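Long-range contacts in thymidylate synthase (Enterobacteria phage T4, PDB 1TIS), which catalyses the methylation of dUMP to dTMP with 5,10-methylenetetrahydrofolate, releasing dihydrofolate, as a homodimer of the thymidylate synthase family: residues V195-K200 and L240-L245; V125-K130 and S253-L258; K9-N14 and I27-S32. All coordinates share one frame; numbering follows the deposited sequence.

Interaction 1: residues V195-K200 and L240-L245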
# COMPACT_ATOMS: atom_id res chain seq x y z
N VAL A 195 5.05 -16.08 2.93
CA VAL A 195 4.29 -16.28 4.15
C VAL A 195 4.58 -17.70 4.62
O VAL A 195 4.39 -18.01 5.78
CB VAL A 195 2.80 -16.02 3.88
CG1 VAL A 195 2.31 -16.97 2.87
CG2 VAL A 195 1.96 -16.24 5.13
N HIS A 196 5.03 -18.61 3.77
CA HIS A 196 5.45 -19.93 4.24
C HIS A 196 6.73 -19.93 5.07
O HIS A 196 6.80 -20.45 6.18
CB HIS A 196 5.64 -20.87 3.06
CG HIS A 196 4.33 -21.52 2.74
ND1 HIS A 196 3.32 -20.99 2.08
CD2 HIS A 196 3.97 -22.79 3.15
CE1 HIS A 196 2.37 -21.87 2.09
NE2 HIS A 196 2.76 -22.94 2.73
N ILE A 197 7.77 -19.32 4.50
CA ILE A 197 9.07 -19.24 5.13
C ILE A 197 8.86 -18.48 6.44
O ILE A 197 9.16 -19.06 7.49
CB ILE A 197 9.99 -18.55 4.11
CG1 ILE A 197 10.50 -19.58 3.15
CG2 ILE A 197 11.19 -17.90 4.78
CD1 ILE A 197 11.24 -18.81 2.03
N VAL A 198 8.24 -17.28 6.46
CA VAL A 198 8.11 -16.59 7.73
C VAL A 198 7.20 -17.30 8.75
O VAL A 198 7.47 -17.29 9.96
CB VAL A 198 7.62 -15.18 7.48
CG1 VAL A 198 7.77 -14.38 8.79
CG2 VAL A 198 8.44 -14.51 6.38
N ALA A 199 6.12 -17.99 8.35
CA ALA A 199 5.33 -18.79 9.25
C ALA A 199 6.20 -19.91 9.73
O ALA A 199 6.01 -20.23 10.90
CB ALA A 199 4.21 -19.47 8.62
N LYS A 200 7.19 -20.49 9.02
CA LYS A 200 8.01 -21.54 9.62
C LYS A 200 9.02 -21.02 10.66
O LYS A 200 9.43 -21.71 11.60
CB LYS A 200 8.71 -22.33 8.51
CG LYS A 200 9.50 -23.53 9.04
CD LYS A 200 8.48 -24.58 9.48
CE LYS A 200 8.80 -25.44 10.73
NZ LYS A 200 7.65 -26.31 11.01
N LEU A 240 2.55 -27.81 -0.58
CA LEU A 240 3.47 -26.71 -0.56
C LEU A 240 4.76 -26.89 0.24
O LEU A 240 5.06 -26.06 1.10
CB LEU A 240 2.52 -25.52 -0.11
CG LEU A 240 1.37 -25.46 1.00
CD1 LEU A 240 0.53 -24.19 0.82
CD2 LEU A 240 0.30 -26.53 0.85
N VAL A 241 5.62 -27.88 -0.06
CA VAL A 241 6.73 -28.27 0.84
C VAL A 241 8.19 -27.86 0.64
O VAL A 241 8.79 -28.12 -0.41
CB VAL A 241 6.70 -29.81 1.00
CG1 VAL A 241 5.44 -30.17 1.78
CG2 VAL A 241 6.76 -30.52 -0.35
N ILE A 242 8.80 -27.30 1.71
CA ILE A 242 10.18 -26.80 1.73
C ILE A 242 11.04 -27.83 2.42
O ILE A 242 10.60 -28.45 3.39
CB ILE A 242 10.32 -25.47 2.53
CG1 ILE A 242 9.48 -24.40 1.82
CG2 ILE A 242 11.80 -25.04 2.68
CD1 ILE A 242 9.28 -23.08 2.58
N SER A 243 12.30 -27.95 1.99
CA SER A 243 13.20 -28.92 2.54
C SER A 243 14.59 -28.35 2.77
O SER A 243 14.91 -27.22 2.39
CB SER A 243 13.32 -30.09 1.61
OG SER A 243 13.66 -31.19 2.45
N GLY A 244 15.36 -29.22 3.44
CA GLY A 244 16.73 -28.99 3.83
C GLY A 244 16.89 -28.29 5.17
O GLY A 244 18.01 -28.24 5.69
N LEU A 245 15.83 -27.75 5.78
CA LEU A 245 15.98 -26.95 7.00
C LEU A 245 16.03 -27.83 8.23
O LEU A 245 15.16 -28.69 8.42
CB LEU A 245 14.82 -25.93 7.13
CG LEU A 245 13.35 -26.23 7.41
CD1 LEU A 245 12.68 -24.88 7.15
CD2 LEU A 245 12.71 -27.35 6.55
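Leu240 has its CG turned in between its backbone N and carbonyl carbon (chi1 42°), which carries CD1 to the imidazole of His196; two residues on, Ile242 has an extended outer branch (chi2 169°) that carries CD1 to Ile197. These are the principal meeting points between the long helix 184-202 and the segment 240-245, which includes strand 241-242, one half of a two-stranded antiparallel ribbon in the thymidylate synthase fold. The ribbon's other strand, 269-270, supplies Phe269, which touches both Ile197 and Ile242.

Leu240 CD1 approaches the His196 ring at its edge, near the ring plane, and lies 3.2 Å from His196 NE2 and 3.2 Å from His196 CE1. It thus meets the outer NE2-CE1 side of the imidazole and not a face. The ring's other nitrogen, ND1, is hydrogen-bonded to the carbonyl O of Ala192, one turn earlier in the same helix, and this bond would limit rotation of the imidazole. The two isoleucine side chains stand roughly perpendicular where Ile242 CD1 comes within 3.8 Å of Ile197 CG1. The contact is therefore largely apolar. It lies near the surface and away from the annotated dUMP and folate residues; the second subunit does not touch it. Farther along the helix, Lys200 contributes the aliphatic root of its chain, with Lys200 CG 3.9 Å from Leu245 CD1.

Interaction 2: residues V125-K130 and S253-L258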
# COMPACT_ATOMS: atom_id res chain seq x y z
N VAL A 125 11.57 -7.51 11.24
CA VAL A 125 10.13 -7.63 11.15
C VAL A 125 9.80 -9.04 11.54
O VAL A 125 8.66 -9.32 11.89
CB VAL A 125 9.60 -7.34 9.69
CG1 VAL A 125 9.59 -8.54 8.66
CG2 VAL A 125 8.18 -6.83 9.94
N ILE A 126 10.73 -9.99 11.49
CA ILE A 126 10.39 -11.30 11.91
C ILE A 126 10.49 -11.31 13.41
O ILE A 126 9.77 -12.08 14.02
CB ILE A 126 11.33 -12.26 11.20
CG1 ILE A 126 10.88 -12.22 9.71
CG2 ILE A 126 11.29 -13.65 11.82
CD1 ILE A 126 11.57 -13.04 8.60
N ASP A 127 11.24 -10.43 14.08
CA ASP A 127 11.16 -10.31 15.52
C ASP A 127 9.81 -9.73 15.93
O ASP A 127 9.17 -10.45 16.71
CB ASP A 127 12.28 -9.42 16.05
CG ASP A 127 13.69 -9.99 15.89
OD1 ASP A 127 13.84 -11.20 15.73
OD2 ASP A 127 14.66 -9.22 15.93
N ARG A 128 9.24 -8.57 15.50
CA ARG A 128 7.90 -8.12 15.93
C ARG A 128 6.88 -9.24 15.92
O ARG A 128 6.20 -9.40 16.94
CB ARG A 128 7.30 -7.02 15.06
CG ARG A 128 8.20 -5.80 15.00
CD ARG A 128 7.46 -4.44 14.84
NE ARG A 128 6.96 -3.87 16.10
CZ ARG A 128 7.24 -2.62 16.49
NH1 ARG A 128 7.94 -1.78 15.72
NH2 ARG A 128 6.81 -2.18 17.66
N ILE A 129 6.84 -10.10 14.89
CA ILE A 129 5.95 -11.25 14.82
C ILE A 129 6.28 -12.22 15.93
O ILE A 129 5.39 -12.80 16.56
CB ILE A 129 6.08 -12.12 13.56
CG1 ILE A 129 6.45 -11.35 12.28
CG2 ILE A 129 4.74 -12.85 13.49
CD1 ILE A 129 5.41 -10.53 11.50
N LYS A 130 7.56 -12.46 16.16
CA LYS A 130 7.98 -13.35 17.21
C LYS A 130 7.66 -12.78 18.59
O LYS A 130 7.57 -13.51 19.58
CB LYS A 130 9.49 -13.58 17.27
CG LYS A 130 10.30 -14.10 16.11
CD LYS A 130 9.99 -15.51 15.72
CE LYS A 130 11.09 -15.89 14.77
NZ LYS A 130 12.33 -16.05 15.49
N SER A 253 17.56 -18.37 16.70
CA SER A 253 17.38 -16.92 16.74
C SER A 253 17.12 -16.41 15.35
O SER A 253 17.76 -16.91 14.44
CB SER A 253 18.61 -16.27 17.30
OG SER A 253 19.80 -16.68 16.66
N THR A 254 16.22 -15.45 15.13
CA THR A 254 15.88 -14.91 13.80
C THR A 254 17.01 -14.68 12.82
O THR A 254 16.97 -15.06 11.64
CB THR A 254 15.13 -13.62 14.04
OG1 THR A 254 14.13 -13.92 15.02
CG2 THR A 254 14.52 -13.07 12.80
N LYS A 255 18.07 -14.15 13.39
CA LYS A 255 19.24 -13.88 12.58
C LYS A 255 19.93 -15.19 12.11
O LYS A 255 20.51 -15.28 11.02
CB LYS A 255 20.20 -12.97 13.40
CG LYS A 255 19.57 -11.96 14.38
CD LYS A 255 19.71 -12.52 15.82
CE LYS A 255 18.64 -12.11 16.83
NZ LYS A 255 17.37 -12.76 16.54
N GLU A 256 19.83 -16.27 12.88
CA GLU A 256 20.37 -17.58 12.61
C GLU A 256 19.47 -18.46 11.72
O GLU A 256 19.90 -19.41 11.02
CB GLU A 256 20.60 -18.18 13.96
CG GLU A 256 21.48 -19.36 14.00
CD GLU A 256 22.74 -19.14 13.20
OE1 GLU A 256 23.59 -18.36 13.63
OE2 GLU A 256 22.83 -19.75 12.13
N GLN A 257 18.18 -18.11 11.75
CA GLN A 257 17.15 -18.74 10.93
C GLN A 257 17.24 -18.30 9.47
O GLN A 257 17.05 -19.15 8.59
CB GLN A 257 15.75 -18.40 11.42
CG GLN A 257 15.38 -18.91 12.80
CD GLN A 257 13.91 -18.69 13.13
OE1 GLN A 257 13.43 -17.59 12.91
NE2 GLN A 257 13.12 -19.66 13.58
N LEU A 258 17.48 -17.01 9.14
CA LEU A 258 17.69 -16.65 7.73
C LEU A 258 19.00 -17.29 7.29
O LEU A 258 19.07 -17.77 6.16
CB LEU A 258 17.88 -15.16 7.45
CG LEU A 258 16.87 -14.11 6.94
CD1 LEU A 258 17.63 -12.80 6.76
CD2 LEU A 258 16.28 -14.44 5.57
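Thr254 opens helix 254-262 and docks on helix 121-131 through Asp127 and Lys130. This is helix-helix packing, with local axes 10.7 Å apart and a crossing angle of 123°. The Thr254 hydroxyl is used in both senses: OG1 donates to Asp127 OD1 at 2.8 Å, arriving nearly in line with the carboxylate C-O bond, and accepts from Lys130 NZ at 2.8 Å.

Lys130 reaches this point by bending at chi2 and chi4, and its NZ makes a second, weak bond to Gln257 OE1 at 3.2 Å. The amide of Gln257 is used at both ends, since its NE2 donates to the carbonyl oxygens of Phe249 and Met201. Asp127 OD1 also forms a long salt bridge with Lys255 NZ, 3.9 Å away. Because Thr254 is the first residue of helix 254-262, with Ser253 at its N-cap, the Asp127 carboxylate sits beside the helix start, where the dipole would probably favour its negative charge. The backbone there is engaged too: Ser253 O accepts from the N atoms of Glu256 and Gln257.

Beneath the polar group, Met201 of helix 184-202 touches both Ile126 and Thr254, whose methyls meet, Ile126 CG2 lying 3.4 Å from Thr254 CG2.

Interaction 3: residues K9-N14 and I27-S32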
# COMPACT_ATOMS: atom_id res chain seq x y z
N LYS A 9 -12.01 -10.89 -16.22
CA LYS A 9 -13.24 -10.54 -16.91
C LYS A 9 -13.67 -9.13 -16.52
O LYS A 9 -14.13 -8.35 -17.36
CB LYS A 9 -14.36 -11.49 -16.52
CG LYS A 9 -15.20 -12.04 -17.66
CD LYS A 9 -14.49 -13.24 -18.29
CE LYS A 9 -14.13 -14.33 -17.26
NZ LYS A 9 -13.77 -15.55 -17.94
N ASP A 10 -13.48 -8.79 -15.25
CA ASP A 10 -13.94 -7.51 -14.77
C ASP A 10 -13.06 -6.36 -15.20
O ASP A 10 -13.52 -5.22 -15.18
CB ASP A 10 -14.03 -7.61 -13.30
CG ASP A 10 -14.96 -8.76 -12.97
OD1 ASP A 10 -16.16 -8.70 -13.29
OD2 ASP A 10 -14.49 -9.75 -12.43
N ILE A 11 -11.82 -6.64 -15.63
CA ILE A 11 -10.97 -5.63 -16.24
C ILE A 11 -11.63 -5.33 -17.58
O ILE A 11 -11.72 -4.15 -17.90
CB ILE A 11 -9.54 -6.13 -16.52
CG1 ILE A 11 -8.87 -6.50 -15.24
CG2 ILE A 11 -8.72 -5.06 -17.18
CD1 ILE A 11 -7.82 -7.57 -15.50
N PHE A 12 -12.17 -6.28 -18.38
CA PHE A 12 -12.84 -6.00 -19.66
C PHE A 12 -13.86 -4.85 -19.59
O PHE A 12 -13.71 -3.80 -20.24
CB PHE A 12 -13.63 -7.21 -20.19
CG PHE A 12 -12.95 -8.57 -20.35
CD1 PHE A 12 -11.60 -8.75 -20.15
CD2 PHE A 12 -13.76 -9.64 -20.69
CE1 PHE A 12 -11.07 -10.01 -20.29
CE2 PHE A 12 -13.23 -10.90 -20.84
CZ PHE A 12 -11.88 -11.08 -20.63
N GLU A 13 -14.86 -4.98 -18.71
CA GLU A 13 -15.85 -3.94 -18.56
C GLU A 13 -15.31 -2.63 -17.96
O GLU A 13 -16.05 -1.64 -17.98
CB GLU A 13 -17.02 -4.47 -17.71
CG GLU A 13 -16.86 -4.63 -16.18
CD GLU A 13 -16.94 -3.38 -15.29
OE1 GLU A 13 -17.53 -2.37 -15.69
OE2 GLU A 13 -16.40 -3.43 -14.18
N ASN A 14 -14.07 -2.59 -17.43
CA ASN A 14 -13.42 -1.41 -16.84
C ASN A 14 -13.63 -0.04 -17.46
O ASN A 14 -13.49 0.97 -16.78
CB ASN A 14 -11.92 -1.54 -16.82
CG ASN A 14 -11.31 -1.16 -18.17
OD1 ASN A 14 -10.75 -0.10 -18.33
ND2 ASN A 14 -11.54 -1.81 -19.29
N ILE A 27 -6.06 -2.56 -21.83
CA ILE A 27 -7.37 -2.44 -21.17
C ILE A 27 -6.90 -2.58 -19.72
O ILE A 27 -6.08 -3.49 -19.45
CB ILE A 27 -8.30 -3.60 -21.65
CG1 ILE A 27 -9.20 -3.01 -22.72
CG2 ILE A 27 -9.13 -4.22 -20.52
CD1 ILE A 27 -10.37 -2.11 -22.23
N ALA A 28 -7.28 -1.74 -18.75
CA ALA A 28 -6.67 -1.80 -17.44
C ALA A 28 -7.61 -1.24 -16.41
O ALA A 28 -8.46 -0.46 -16.80
CB ALA A 28 -5.42 -0.96 -17.42
N LEU A 29 -7.51 -1.52 -15.11
CA LEU A 29 -8.46 -1.05 -14.12
C LEU A 29 -7.55 -0.73 -12.94
O LEU A 29 -6.67 -1.52 -12.58
CB LEU A 29 -9.45 -2.22 -13.82
CG LEU A 29 -10.63 -2.28 -12.80
CD1 LEU A 29 -11.89 -1.56 -13.26
CD2 LEU A 29 -11.02 -3.73 -12.66
N PHE A 30 -7.71 0.45 -12.35
CA PHE A 30 -6.92 0.87 -11.18
C PHE A 30 -7.61 0.55 -9.86
O PHE A 30 -8.69 1.09 -9.57
CB PHE A 30 -6.64 2.39 -11.25
CG PHE A 30 -5.98 3.05 -10.05
CD1 PHE A 30 -4.65 2.78 -9.75
CD2 PHE A 30 -6.72 3.94 -9.26
CE1 PHE A 30 -4.07 3.40 -8.66
CE2 PHE A 30 -6.13 4.55 -8.18
CZ PHE A 30 -4.81 4.28 -7.88
N GLY A 31 -7.08 -0.32 -9.04
CA GLY A 31 -7.68 -0.53 -7.76
C GLY A 31 -8.18 -1.92 -7.64
O GLY A 31 -9.37 -2.10 -7.64
N SER A 32 -7.38 -2.97 -7.51
CA SER A 32 -7.91 -4.32 -7.35
C SER A 32 -7.49 -4.88 -5.98
O SER A 32 -6.66 -4.27 -5.31
CB SER A 32 -7.36 -5.16 -8.49
OG SER A 32 -7.31 -4.31 -9.64
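Asn14 sets its carboxamide against strand 26-30, where the flat group lies beside the backbone of Ala28, with Asn14 CG 3.2 Å from Ala28 O, and near the side chain of Ile27. The second flat group is the ring of Phe12, which is poorly ordered, so its place is approximate: Lys9 CA sits 3.7 Å above one face, over the ring centre. The CB of Phe12 points away from the strand, and it is the backbone of this residue that approaches, Phe12 CA coming to 4.2 Å from Ile27 CG2.

One residue before Phe12, Ile11 makes an apolar contact with Ile27. With CG1 beside the backbone N (chi1 -62°), Ile11 has its CG2 anti to that N, and this methyl meets Ile27 CG2 at 3.5 Å, the two side chains running antiparallel alongside each other. The same methyl, Ile11 CG2, is 3.9 Å from Ala28 CA and so also rests on the strand backbone.

The N-terminal helix 3-12 here packs on a strand of the large mixed sheet of the thymidylate synthase fold. Strand 26-30 runs antiparallel to strand 205-219, with backbone bonds from Ile27 to Ile218 and from Leu29 to Thr216, and Ile11 also touches the side chains of Thr216 and Ile218. Ala28 directs its CB away from the helix and packs on His217, which by similarity binds dUMP, consistent with the strand backing the nucleotide site, which is shared between the two subunits. Phe30 packs on Asn163 of the second subunit.

Leu29 completes the contact with a forked end. Its CG is anti to the backbone N (chi1 178°); of the two methyls, CD1 faces Asn14, while Leu29 CD2 approaches Ile11 CA at 4.1 Å and lies 3.8 Å from Asp10 O.

Overall arrangement
Interactions 1 and 2 are neighbours, their centres 14 Å apart, and they touch where Val198 CG1 lies 3.9 Å from Ile126 CG1. Helix 184-202 belongs to the first and borders the second, and interaction 1 is nested along the chain inside the loop that interaction 2 closes. Interaction 3 closes earlier in the sequence and sits on the opposite side of the chain's centre, its centre 34 Å and 38 Å from theirs. Interactions 1 and 3 are surface contacts of a helix through aliphatic groups, joined by an imidazole in one and a carboxamide in the other. Interaction 2, partly buried, joins two helices through charged, hydroxyl and amide groups above a small methyl contact. Interaction 3 lies nearest to a residue thought by similarity to bind dUMP.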